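Local coordinates for uncharacterized protein (Bacteroides ovatus, PDB 4IRT) that is of unknown function but, as a beta-propeller protein with BNR-like repeats, is a putative neuraminidase that may act on sialylated glycans, at residues A[5-10]-A[56-61]; A[21-26]-A[124-129]; A[168-173]-A[231-236]; A[278-283]-A[328-333]. One frame throughout, in Å; residues are numbered along the deposited sequence. Where two conformers were deposited one is given.

Contact 1: residues A[5-10]-A[56-61]; sequences HLVEVG and EQWTLH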
# COMPACT_ATOMS: atom_id res chain seq x y z
N HIS A 5 -11.30 17.40 -8.70
CA HIS A 5 -10.56 18.54 -8.21
C HIS A 5 -9.13 18.21 -7.77
O HIS A 5 -8.90 17.35 -6.92
CB HIS A 5 -11.33 19.18 -7.05
CG HIS A 5 -10.77 20.50 -6.63
ND1 HIS A 5 -10.83 21.61 -7.44
CD2 HIS A 5 -10.13 20.87 -5.50
CE1 HIS A 5 -10.26 22.63 -6.81
NE2 HIS A 5 -9.84 22.21 -5.63
N LEU A 6 -8.19 18.91 -8.36
CA LEU A 6 -6.78 18.71 -8.07
C LEU A 6 -6.25 19.86 -7.23
O LEU A 6 -6.43 21.03 -7.58
CB LEU A 6 -5.98 18.65 -9.37
CG LEU A 6 -6.11 17.44 -10.29
CD1 LEU A 6 -5.45 17.81 -11.63
CD2 LEU A 6 -5.48 16.22 -9.69
N VAL A 7 -5.62 19.52 -6.12
CA VAL A 7 -5.05 20.48 -5.21
C VAL A 7 -3.53 20.42 -5.34
O VAL A 7 -2.90 19.38 -5.06
CB VAL A 7 -5.45 20.17 -3.77
CG1 VAL A 7 -4.81 21.19 -2.86
CG2 VAL A 7 -6.97 20.17 -3.65
N GLU A 8 -2.93 21.49 -5.82
CA GLU A 8 -1.48 21.51 -5.95
C GLU A 8 -0.80 21.41 -4.58
O GLU A 8 -1.25 22.04 -3.60
CB GLU A 8 -1.01 22.76 -6.64
CG GLU A 8 -1.29 22.82 -8.12
CD GLU A 8 -0.64 24.02 -8.80
OE1 GLU A 8 -0.17 24.91 -8.10
OE2 GLU A 8 -0.60 24.05 -10.04
N VAL A 9 0.27 20.60 -4.53
CA VAL A 9 1.12 20.53 -3.37
C VAL A 9 2.47 21.19 -3.67
O VAL A 9 2.78 22.31 -3.19
CB VAL A 9 1.34 19.07 -2.91
CG1 VAL A 9 2.24 19.05 -1.69
CG2 VAL A 9 0.02 18.38 -2.64
N GLY A 10 3.26 20.52 -4.51
CA GLY A 10 4.56 21.03 -4.91
C GLY A 10 5.23 20.07 -5.88
O GLY A 10 4.85 18.93 -5.99
N GLU A 56 -6.47 24.96 0.63
CA GLU A 56 -5.53 24.46 -0.35
C GLU A 56 -4.13 25.02 -0.13
O GLU A 56 -3.25 24.83 -0.96
CB GLU A 56 -6.05 24.76 -1.76
CG GLU A 56 -7.41 24.12 -1.97
CD GLU A 56 -7.82 24.01 -3.42
OE1 GLU A 56 -7.09 24.50 -4.30
OE2 GLU A 56 -8.91 23.41 -3.67
N GLN A 57 -3.91 25.64 1.03
CA GLN A 57 -2.61 26.18 1.39
C GLN A 57 -1.81 25.18 2.24
O GLN A 57 -2.16 24.90 3.40
CB GLN A 57 -2.77 27.51 2.14
CG GLN A 57 -3.66 28.54 1.45
CD GLN A 57 -3.28 28.80 0.00
OE1 GLN A 57 -4.09 28.63 -0.92
NE2 GLN A 57 -2.02 29.19 -0.21
N TRP A 58 -0.72 24.67 1.67
CA TRP A 58 0.18 23.75 2.36
C TRP A 58 1.32 24.46 3.08
O TRP A 58 1.80 25.51 2.64
CB TRP A 58 0.79 22.77 1.36
CG TRP A 58 -0.21 21.85 0.74
CD1 TRP A 58 -0.98 22.10 -0.36
CD2 TRP A 58 -0.56 20.55 1.19
NE1 TRP A 58 -1.79 21.03 -0.61
CE2 TRP A 58 -1.55 20.06 0.32
CE3 TRP A 58 -0.12 19.73 2.24
CZ2 TRP A 58 -2.11 18.79 0.48
CZ3 TRP A 58 -0.68 18.49 2.40
CH2 TRP A 58 -1.67 18.01 1.51
N THR A 59 1.73 23.90 4.20
CA THR A 59 2.99 24.21 4.81
C THR A 59 3.90 23.06 4.41
O THR A 59 3.60 21.91 4.67
CB THR A 59 2.84 24.33 6.33
OG1 THR A 59 1.93 25.41 6.61
CG2 THR A 59 4.17 24.65 7.02
N LEU A 60 5.01 23.39 3.77
CA LEU A 60 5.95 22.35 3.32
C LEU A 60 7.29 22.54 4.02
O LEU A 60 7.73 23.68 4.23
CB LEU A 60 6.15 22.41 1.81
CG LEU A 60 4.88 22.26 0.97
CD1 LEU A 60 5.20 22.52 -0.50
CD2 LEU A 60 4.22 20.90 1.18
N HIS A 61 7.93 21.43 4.39
CA HIS A 61 9.20 21.48 5.15
C HIS A 61 10.16 20.49 4.52
O HIS A 61 9.88 19.29 4.50
CB HIS A 61 8.98 21.14 6.63
CG HIS A 61 10.25 20.97 7.40
ND1 HIS A 61 11.11 22.03 7.66
CD2 HIS A 61 10.82 19.88 7.96
CE1 HIS A 61 12.13 21.59 8.37
NE2 HIS A 61 12.00 20.29 8.53
O HOH W 1 -7.04 23.71 -6.88
O HOH W 2 -2.63 24.38 -3.54
O HOH W 3 -4.23 24.07 -5.98

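Contact 2: residues A[21-26]-A[124-129]; sequences TVFRNN and VTYPEF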
# COMPACT_ATOMS: atom_id res chain seq x y z
N THR A 21 4.44 4.64 -5.73
CA THR A 21 4.23 3.20 -5.78
C THR A 21 2.99 2.86 -4.95
O THR A 21 2.55 3.63 -4.09
CB THR A 21 5.41 2.37 -5.25
OG1 THR A 21 5.37 2.34 -3.81
CG2 THR A 21 6.76 2.92 -5.77
N VAL A 22 2.41 1.70 -5.26
CA VAL A 22 1.18 1.24 -4.62
C VAL A 22 1.43 0.93 -3.14
O VAL A 22 0.48 0.94 -2.35
CB VAL A 22 0.62 0.00 -5.38
CG1 VAL A 22 1.45 -1.24 -5.07
CG2 VAL A 22 -0.83 -0.24 -5.04
N PHE A 23 2.69 0.73 -2.76
CA PHE A 23 3.03 0.26 -1.44
C PHE A 23 3.56 1.36 -0.50
O PHE A 23 4.11 1.08 0.55
CB PHE A 23 3.98 -0.95 -1.48
CG PHE A 23 5.23 -0.74 -2.28
CD1 PHE A 23 6.35 -0.16 -1.72
CD2 PHE A 23 5.30 -1.18 -3.60
CE1 PHE A 23 7.49 0.04 -2.47
CE2 PHE A 23 6.44 -0.99 -4.36
CZ PHE A 23 7.54 -0.38 -3.79
N ARG A 24 3.32 2.62 -0.86
CA ARG A 24 3.49 3.70 0.09
C ARG A 24 2.33 3.67 1.09
O ARG A 24 1.18 3.92 0.75
CB ARG A 24 3.56 5.03 -0.66
CG ARG A 24 4.77 5.11 -1.59
CD ARG A 24 5.16 6.55 -1.98
NE ARG A 24 5.42 7.36 -0.79
CZ ARG A 24 5.29 8.69 -0.68
NH1 ARG A 24 5.04 9.48 -1.73
NH2 ARG A 24 5.49 9.25 0.51
N ASN A 25 2.65 3.36 2.34
CA ASN A 25 1.65 3.16 3.39
C ASN A 25 2.07 3.95 4.61
O ASN A 25 2.64 3.37 5.56
CB ASN A 25 1.54 1.65 3.72
CG ASN A 25 0.74 0.88 2.65
OD1 ASN A 25 -0.46 1.09 2.51
ND2 ASN A 25 1.39 0.05 1.90
N ASN A 26 1.83 5.27 4.63
CA ASN A 26 1.09 6.08 3.66
C ASN A 26 1.94 7.19 3.05
O ASN A 26 2.99 7.63 3.60
CB ASN A 26 -0.06 6.79 4.38
CG ASN A 26 -1.22 5.88 4.65
OD1 ASN A 26 -1.08 4.65 4.77
ND2 ASN A 26 -2.39 6.49 4.79
N VAL A 124 16.35 -3.87 5.80
CA VAL A 124 14.93 -3.51 5.70
C VAL A 124 14.59 -3.20 4.26
O VAL A 124 15.39 -2.58 3.53
CB VAL A 124 14.66 -2.25 6.54
CG1 VAL A 124 13.27 -1.71 6.30
CG2 VAL A 124 14.95 -2.50 8.01
N THR A 125 13.39 -3.63 3.86
CA THR A 125 12.79 -3.17 2.61
C THR A 125 11.28 -3.01 2.88
O THR A 125 10.75 -3.73 3.71
CB THR A 125 13.00 -4.16 1.43
OG1 THR A 125 14.38 -4.59 1.37
CG2 THR A 125 12.66 -3.53 0.05
N TYR A 126 10.63 -2.09 2.18
CA TYR A 126 9.16 -1.93 2.19
C TYR A 126 8.59 -1.61 3.58
O TYR A 126 7.78 -2.36 4.12
CB TYR A 126 8.46 -3.18 1.62
CG TYR A 126 8.98 -3.59 0.25
CD1 TYR A 126 9.04 -2.67 -0.80
CD2 TYR A 126 9.41 -4.88 0.02
CE1 TYR A 126 9.53 -3.03 -2.04
CE2 TYR A 126 9.89 -5.26 -1.23
CZ TYR A 126 9.94 -4.34 -2.25
OH TYR A 126 10.41 -4.73 -3.48
N PRO A 127 8.99 -0.46 4.16
CA PRO A 127 8.35 -0.01 5.39
C PRO A 127 6.87 0.34 5.19
O PRO A 127 6.54 1.01 4.20
CB PRO A 127 9.15 1.26 5.75
CG PRO A 127 9.59 1.80 4.38
CD PRO A 127 9.91 0.56 3.59
N GLU A 128 6.02 -0.14 6.09
CA GLU A 128 4.58 0.14 6.07
C GLU A 128 4.07 0.38 7.48
O GLU A 128 4.39 -0.40 8.37
CB GLU A 128 3.77 -1.04 5.52
CG GLU A 128 4.18 -1.64 4.19
CD GLU A 128 3.60 -3.06 3.99
OE1 GLU A 128 2.52 -3.38 4.50
OE2 GLU A 128 4.26 -3.90 3.34
N PHE A 129 3.24 1.43 7.65
CA PHE A 129 2.59 1.75 8.90
C PHE A 129 1.07 1.53 8.77
O PHE A 129 0.49 1.77 7.72
CB PHE A 129 2.79 3.21 9.28
CG PHE A 129 4.20 3.55 9.71
CD1 PHE A 129 4.63 3.29 11.00
CD2 PHE A 129 5.06 4.21 8.84
CE1 PHE A 129 5.91 3.61 11.39
CE2 PHE A 129 6.33 4.55 9.23
CZ PHE A 129 6.75 4.26 10.52
O HOH W 4 6.34 -0.28 1.79
O HOH W 5 -1.61 2.42 6.15

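Contact 3: residues A[168-173]-A[231-236]; sequences DILIDG and LPIKLS. With EDO (1,2-ethanediol), chain K.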
# COMPACT_ATOMS: atom_id res chain seq x y z
N ASP A 168 7.82 -12.28 14.98
CA ASP A 168 9.11 -12.59 14.37
C ASP A 168 8.92 -13.47 13.15
O ASP A 168 9.64 -13.31 12.17
CB ASP A 168 9.99 -13.36 15.37
CG ASP A 168 10.57 -12.46 16.42
OD1 ASP A 168 11.27 -11.51 16.03
OD2 ASP A 168 10.34 -12.70 17.64
N ILE A 169 8.06 -14.47 13.26
CA ILE A 169 7.72 -15.28 12.10
C ILE A 169 6.21 -15.54 11.99
O ILE A 169 5.62 -16.37 12.71
CB ILE A 169 8.48 -16.62 12.06
CG1 ILE A 169 9.97 -16.42 12.39
CG2 ILE A 169 8.33 -17.23 10.67
CD1 ILE A 169 10.82 -17.66 12.20
N LEU A 170 5.60 -14.83 11.05
CA LEU A 170 4.18 -14.90 10.81
C LEU A 170 3.89 -15.72 9.56
O LEU A 170 3.03 -16.60 9.60
CB LEU A 170 3.63 -13.48 10.65
CG LEU A 170 2.13 -13.35 10.43
CD1 LEU A 170 1.33 -14.12 11.47
CD2 LEU A 170 1.77 -11.87 10.48
N ILE A 171 4.62 -15.44 8.47
CA ILE A 171 4.52 -16.19 7.22
C ILE A 171 5.86 -16.88 7.01
O ILE A 171 6.91 -16.25 7.05
CB ILE A 171 4.19 -15.29 6.03
CG1 ILE A 171 2.89 -14.51 6.23
CG2 ILE A 171 4.06 -16.09 4.76
CD1 ILE A 171 2.67 -13.45 5.16
N ASP A 172 5.81 -18.21 6.84
CA ASP A 172 6.99 -19.03 6.77
C ASP A 172 7.17 -19.53 5.34
O ASP A 172 6.37 -20.32 4.86
CB ASP A 172 6.84 -20.23 7.74
CG ASP A 172 8.12 -21.02 7.92
OD1 ASP A 172 9.18 -20.71 7.30
OD2 ASP A 172 8.07 -21.99 8.72
N GLY A 173 8.23 -19.06 4.70
CA GLY A 173 8.63 -19.51 3.37
C GLY A 173 9.43 -20.80 3.39
O GLY A 173 9.80 -21.29 2.33
N LEU A 231 0.73 -20.94 14.28
CA LEU A 231 1.77 -20.16 13.61
C LEU A 231 3.08 -20.93 13.51
O LEU A 231 3.38 -21.78 14.35
CB LEU A 231 2.00 -18.80 14.33
CG LEU A 231 0.73 -17.96 14.49
CD1 LEU A 231 0.99 -16.79 15.42
CD2 LEU A 231 0.22 -17.46 13.13
N PRO A 232 3.90 -20.62 12.51
CA PRO A 232 3.69 -19.63 11.48
C PRO A 232 2.83 -20.19 10.34
O PRO A 232 2.56 -21.41 10.28
CB PRO A 232 5.12 -19.35 10.98
CG PRO A 232 5.86 -20.62 11.22
CD PRO A 232 5.28 -21.17 12.48
N ILE A 233 2.42 -19.31 9.44
CA ILE A 233 1.55 -19.73 8.35
C ILE A 233 2.41 -20.12 7.18
O ILE A 233 3.19 -19.29 6.68
CB ILE A 233 0.55 -18.64 7.94
CG1 ILE A 233 -0.19 -18.10 9.18
CG2 ILE A 233 -0.44 -19.22 6.93
CD1 ILE A 233 -1.10 -16.90 8.90
N LYS A 234 2.24 -21.36 6.71
CA LYS A 234 3.00 -21.96 5.62
C LYS A 234 2.09 -22.26 4.43
O LYS A 234 0.86 -22.16 4.52
CB LYS A 234 3.55 -23.32 6.06
CG LYS A 234 4.38 -23.36 7.32
CD LYS A 234 4.82 -24.80 7.63
CE LYS A 234 3.67 -25.68 8.13
NZ LYS A 234 3.69 -27.07 7.58
N LEU A 235 2.70 -22.68 3.33
CA LEU A 235 1.98 -23.18 2.16
C LEU A 235 0.85 -24.12 2.55
O LEU A 235 -0.29 -24.00 2.06
CB LEU A 235 2.95 -23.91 1.22
CG LEU A 235 2.32 -24.25 -0.12
CD1 LEU A 235 2.55 -23.13 -1.12
CD2 LEU A 235 2.89 -25.55 -0.67
N SER A 236 1.14 -25.05 3.44
CA SER A 236 0.19 -26.11 3.74
C SER A 236 -1.04 -25.68 4.53
O SER A 236 -2.10 -26.23 4.28
CB SER A 236 0.88 -27.27 4.46
OG SER A 236 1.34 -26.85 5.72
C1 EDO K . 7.82 -15.34 3.74
O1 EDO K . 9.24 -15.49 3.69
C2 EDO K . 7.46 -14.00 4.41
O2 EDO K . 7.80 -13.98 5.80
O HOH W 6 5.65 -22.26 3.02

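Contact 4: residues A[278-283]-A[328-333]; sequences PQYRIV and YIFRDE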
# COMPACT_ATOMS: atom_id res chain seq x y z
N PRO A 278 -3.50 -9.61 -19.19
CA PRO A 278 -3.80 -9.48 -17.77
C PRO A 278 -5.01 -8.59 -17.57
O PRO A 278 -5.20 -7.64 -18.33
CB PRO A 278 -2.52 -8.83 -17.20
CG PRO A 278 -1.46 -9.20 -18.19
CD PRO A 278 -2.15 -9.12 -19.51
N GLN A 279 -5.82 -8.89 -16.55
CA GLN A 279 -7.04 -8.15 -16.28
C GLN A 279 -7.10 -7.84 -14.81
O GLN A 279 -6.73 -8.69 -13.99
CB GLN A 279 -8.29 -9.00 -16.62
CG GLN A 279 -8.35 -9.52 -18.04
CD GLN A 279 -8.73 -8.46 -19.07
OE1 GLN A 279 -9.04 -7.31 -18.74
NE2 GLN A 279 -8.69 -8.85 -20.33
N TYR A 280 -7.60 -6.66 -14.49
CA TYR A 280 -7.84 -6.26 -13.12
C TYR A 280 -8.94 -7.10 -12.45
O TYR A 280 -9.93 -7.50 -13.09
CB TYR A 280 -8.20 -4.79 -13.06
CG TYR A 280 -7.07 -3.82 -13.22
CD1 TYR A 280 -6.12 -3.64 -12.21
CD2 TYR A 280 -6.94 -3.03 -14.39
CE1 TYR A 280 -5.11 -2.72 -12.32
CE2 TYR A 280 -5.89 -2.10 -14.51
CZ TYR A 280 -5.00 -1.95 -13.48
OH TYR A 280 -3.97 -1.03 -13.50
N ARG A 281 -8.73 -7.40 -11.17
CA ARG A 281 -9.57 -8.28 -10.39
C ARG A 281 -9.84 -7.71 -9.02
O ARG A 281 -9.02 -7.00 -8.47
CB ARG A 281 -8.84 -9.60 -10.15
CG ARG A 281 -8.25 -10.19 -11.41
CD ARG A 281 -9.29 -10.81 -12.33
NE ARG A 281 -8.66 -11.31 -13.56
CZ ARG A 281 -9.14 -12.28 -14.34
NH1 ARG A 281 -10.30 -12.84 -14.04
NH2 ARG A 281 -8.49 -12.67 -15.44
N ILE A 282 -10.97 -8.12 -8.45
CA ILE A 282 -11.20 -7.99 -7.02
C ILE A 282 -11.56 -9.37 -6.43
O ILE A 282 -12.29 -10.14 -7.04
CB ILE A 282 -12.27 -6.90 -6.72
CG1 ILE A 282 -12.27 -6.53 -5.25
CG2 ILE A 282 -13.66 -7.33 -7.19
CD1 ILE A 282 -12.94 -5.21 -4.95
N VAL A 283 -11.04 -9.65 -5.23
CA VAL A 283 -11.31 -10.88 -4.49
C VAL A 283 -11.78 -10.44 -3.12
O VAL A 283 -11.13 -9.64 -2.47
CB VAL A 283 -10.04 -11.72 -4.39
CG1 VAL A 283 -10.18 -12.93 -3.48
CG2 VAL A 283 -9.53 -12.10 -5.76
N TYR A 328 -12.48 1.60 -7.46
CA TYR A 328 -11.27 0.85 -7.83
C TYR A 328 -10.39 1.74 -8.69
O TYR A 328 -10.74 2.11 -9.82
CB TYR A 328 -11.73 -0.38 -8.58
CG TYR A 328 -10.71 -1.49 -8.80
CD1 TYR A 328 -9.70 -1.35 -9.75
CD2 TYR A 328 -10.82 -2.71 -8.12
CE1 TYR A 328 -8.81 -2.36 -9.98
CE2 TYR A 328 -9.91 -3.73 -8.34
CZ TYR A 328 -8.91 -3.53 -9.26
OH TYR A 328 -8.04 -4.57 -9.51
N ILE A 329 -9.23 2.12 -8.15
CA ILE A 329 -8.35 3.10 -8.75
C ILE A 329 -7.16 2.41 -9.45
O ILE A 329 -6.53 1.49 -8.89
CB ILE A 329 -7.83 4.09 -7.71
CG1 ILE A 329 -8.97 4.69 -6.89
CG2 ILE A 329 -7.04 5.20 -8.39
CD1 ILE A 329 -9.98 5.49 -7.71
N PHE A 330 -6.94 2.78 -10.71
CA PHE A 330 -5.92 2.18 -11.53
C PHE A 330 -5.33 3.15 -12.56
O PHE A 330 -5.64 4.33 -12.56
CB PHE A 330 -6.47 0.92 -12.19
CG PHE A 330 -7.49 1.17 -13.27
CD1 PHE A 330 -8.82 1.42 -12.95
CD2 PHE A 330 -7.13 1.05 -14.62
CE1 PHE A 330 -9.77 1.55 -13.95
CE2 PHE A 330 -8.08 1.22 -15.61
CZ PHE A 330 -9.40 1.49 -15.28
N ARG A 331 -4.43 2.64 -13.38
CA ARG A 331 -3.83 3.42 -14.47
C ARG A 331 -3.47 2.43 -15.55
O ARG A 331 -2.84 1.40 -15.27
CB ARG A 331 -2.62 4.17 -13.92
CG ARG A 331 -1.71 4.87 -14.94
CD ARG A 331 -0.66 3.95 -15.53
NE ARG A 331 0.29 3.53 -14.52
CZ ARG A 331 1.17 2.54 -14.65
NH1 ARG A 331 1.24 1.78 -15.75
NH2 ARG A 331 2.01 2.32 -13.66
N ASP A 332 -3.81 2.75 -16.79
CA ASP A 332 -3.69 1.80 -17.90
C ASP A 332 -3.22 2.51 -19.16
O ASP A 332 -3.82 3.50 -19.58
CB ASP A 332 -5.06 1.12 -18.10
CG ASP A 332 -5.02 -0.14 -18.99
OD1 ASP A 332 -4.16 -0.29 -19.89
OD2 ASP A 332 -5.95 -0.98 -18.80
N GLU A 333 -2.16 1.99 -19.78
CA GLU A 333 -1.74 2.47 -21.11
C GLU A 333 -2.87 2.50 -22.14
O GLU A 333 -2.91 3.38 -23.01
CB GLU A 333 -0.61 1.62 -21.68
CG GLU A 333 0.76 2.01 -21.16
CD GLU A 333 1.91 1.40 -21.96
OE1 GLU A 333 1.67 0.83 -23.06
OE2 GLU A 333 3.06 1.48 -21.47

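Contact 1: residues A[5-10]-A[56-61]
With CG opposite the backbone N (chi1 -170°), His5 reaches across to Glu56, whose extended side chain comes to meet it from the other direction. The contact joins two neighbouring blades of the beta-propeller at the rim: strand 5-12, which closes the ring by pairing with the C-terminal strand 401-407, and the run into strand 59-63, an outermost strand of the next sheet. His5 NE2 donates a very short, nearly straight bond to Glu56 OE2 (2.5 Å), the oxygen lying at the edge of the imidazole. Along the Glu56 chain, CB lies 3.9 Å from Val7 CG1.

Trp58 chi1 of -66° lays the indole beside Val9, whose CA and CG2 sit over one face; the CA makes a CH-pi contact, 4.2 Å from the centroid of the five-membered ring. Val7 CG1 comes to the edge of the same indole, near NE1. With an alanine at Trp58, Val9 would lose the indole face and Val7 CG1 its edge, which would probably open a gap between the blades. Farther on, Val9 CG1 meets Leu60 CD2 at 3.9 Å. A water donates to both Glu8 O and Glu56 O, 2.7 Å from each.

Contact 2: residues A[21-26]-A[124-129]
Phe23 and Tyr126 meet as an edge-to-face pair, the edge of the tyrosine turned toward the face of the phenylalanine, with centroids 5.0 Å apart and planes at 80°. From CB, Phe23 sends CG between its own backbone N and carbonyl carbon (chi1 54°), a bend that carries the ring over Thr21. Thr21 OG1 sits above the centre of the ring face remote from Tyr126. Along the near rim, CD1 approaches Tyr126 CD1, CE1 comes closest to that same carbon at 3.5 Å, and CZ at the tip reaches Tyr126 CE1 at 3.7 Å. A leucine in place of Phe23 would probably leave the Tyr126 edge without its aromatic face and free that ring to shift.

Thr21 OG1 also accepts from Phe23 N, an ST turn within the beta turn Thr21 to Arg24. Beyond it Asn25 O takes a straight bond from Phe129 N (2.9 Å, 171° at the hydrogen). Asn25 and Glu128 run side by side, CB to CB 3.9 Å. Where the backbones separate, one water donates to Phe23 O and Pro127 O, and another joins Asn26 OD1 to Phe129 O. Asn26, which follows a cis peptide, fixes its amide nitrogen on Thr371 OG1, while its backbone pairs with Met78.

The loop 21-26 thus lies against strand 124-131, the first strand of its four-stranded sheet and the one nearest the centre of the propeller. The contact's centre is about 6 Å from that of the chain, where the first strands of beta-propeller blades line the central axis.

Contact 3: residues A[168-173]-A[231-236]
Ile233 joins the two segments through both of its backbone polar groups: its N donates to Leu170 O, and its O accepts from Asp172 N, each at 2.8 Å and each almost straight at the hydrogen (174°). The bonds flank Ile171, making a single parallel bridge between Ile171 and Ile233. The Asp172 N donor stands above the plane of the Ile233 carbonyl. Ile171 CA adds a CA-H...O contact to Ile233 O, 3.4 Å away. One step on, a water donates to Asp172 O and accepts from Leu235 N, extending the link past the bridge.

Around this polar centre the side chains divide. A chi1 near trans (-170°) lays Asp172 alongside Pro232, and its CB comes to 3.6 Å from Pro232 CG; the carboxylate turns its OD1 to Glu174 N. Lys234 also runs alongside Asp172, CG to CB, before bending to put NZ on Ser236 OG. Inward, Leu170 CD1 meets Leu231 CD2 at 3.9 Å, and Leu170 goes on to touch Leu151 and Met153. A 1,2-ethanediol, probably from the crystallisation liquor, donates to Ile171 O.

Segment 168-173 leads from the outermost strand of one sheet to the first strand of the next, and 231-236 precedes the outermost strand of that second sheet: a blade-to-blade crossing on the periphery of a beta-propeller, tied down by an isolated parallel bridge.

Contact 4: residues A[278-283]-A[328-333]
Strands 278-283 and 328-330 run roughly antiparallel, at 151°, with axes 9.9 Å apart, Tyr280 facing Phe330 and Ile282 facing Tyr328. At that spacing the strands touch by side chains: two adjacent blades of the beta-propeller pack here through an aromatic cluster of Tyr280, Tyr328 and Phe330. Tyr280 fills the middle, its ring lying obliquely to both neighbours. On one flank Tyr280 CD1 lies in the plane of the Tyr328 ring, at its edge, 3.7 Å from CE1. On the other, Tyr280 CE2 comes to 3.4 Å from Phe330 CD2.

A chi1 of 71° turns the Phe330 ring so that CD2 makes this approach; the backbone itself places Phe330 CB against Tyr280 CZ, at 3.5 Å. The Tyr280 hydroxyl has its polar partner in Ala315 O. Asp332 OD2, at the edge of the Tyr280 ring, is held in a salt bridge with Arg298, while Asp332 OD1 accepts from Glu334 N. Ile282 CB closes the cluster at Tyr328 CE2, 4.3 Å away.

The side chain of Tyr328 extends away from its own N (chi1 -166°) and reaches the facing strand. All the touching residues are buried, and one hydrogen bond crosses between the segments: Tyr328 OH donates to Arg281 O at 2.8 Å, standing above the plane of that carbonyl.

Contacts 2 and 4 are buried, whereas contact 1 is a surface contact and contact 3 partly buried; contacts 1 and 3 lie on opposite sides of the chain's centre, their own centres about 42 Å apart. Contact 2 is the most central, about 6 Å from the middle of the chain. No two contacts touch or share a strand, yet contacts 1, 3 and 4 all join consecutive blades. Chemistry follows place: contact 1 combines an imidazole-carboxylate bond with water bridges, contact 3 relies on backbone bonds, contact 4 on packed aromatic rings, and contact 2 mixes an aromatic pair, one backbone bond and enclosed waters. Contacts 1 and 2 interlock along the chain; the others follow in series.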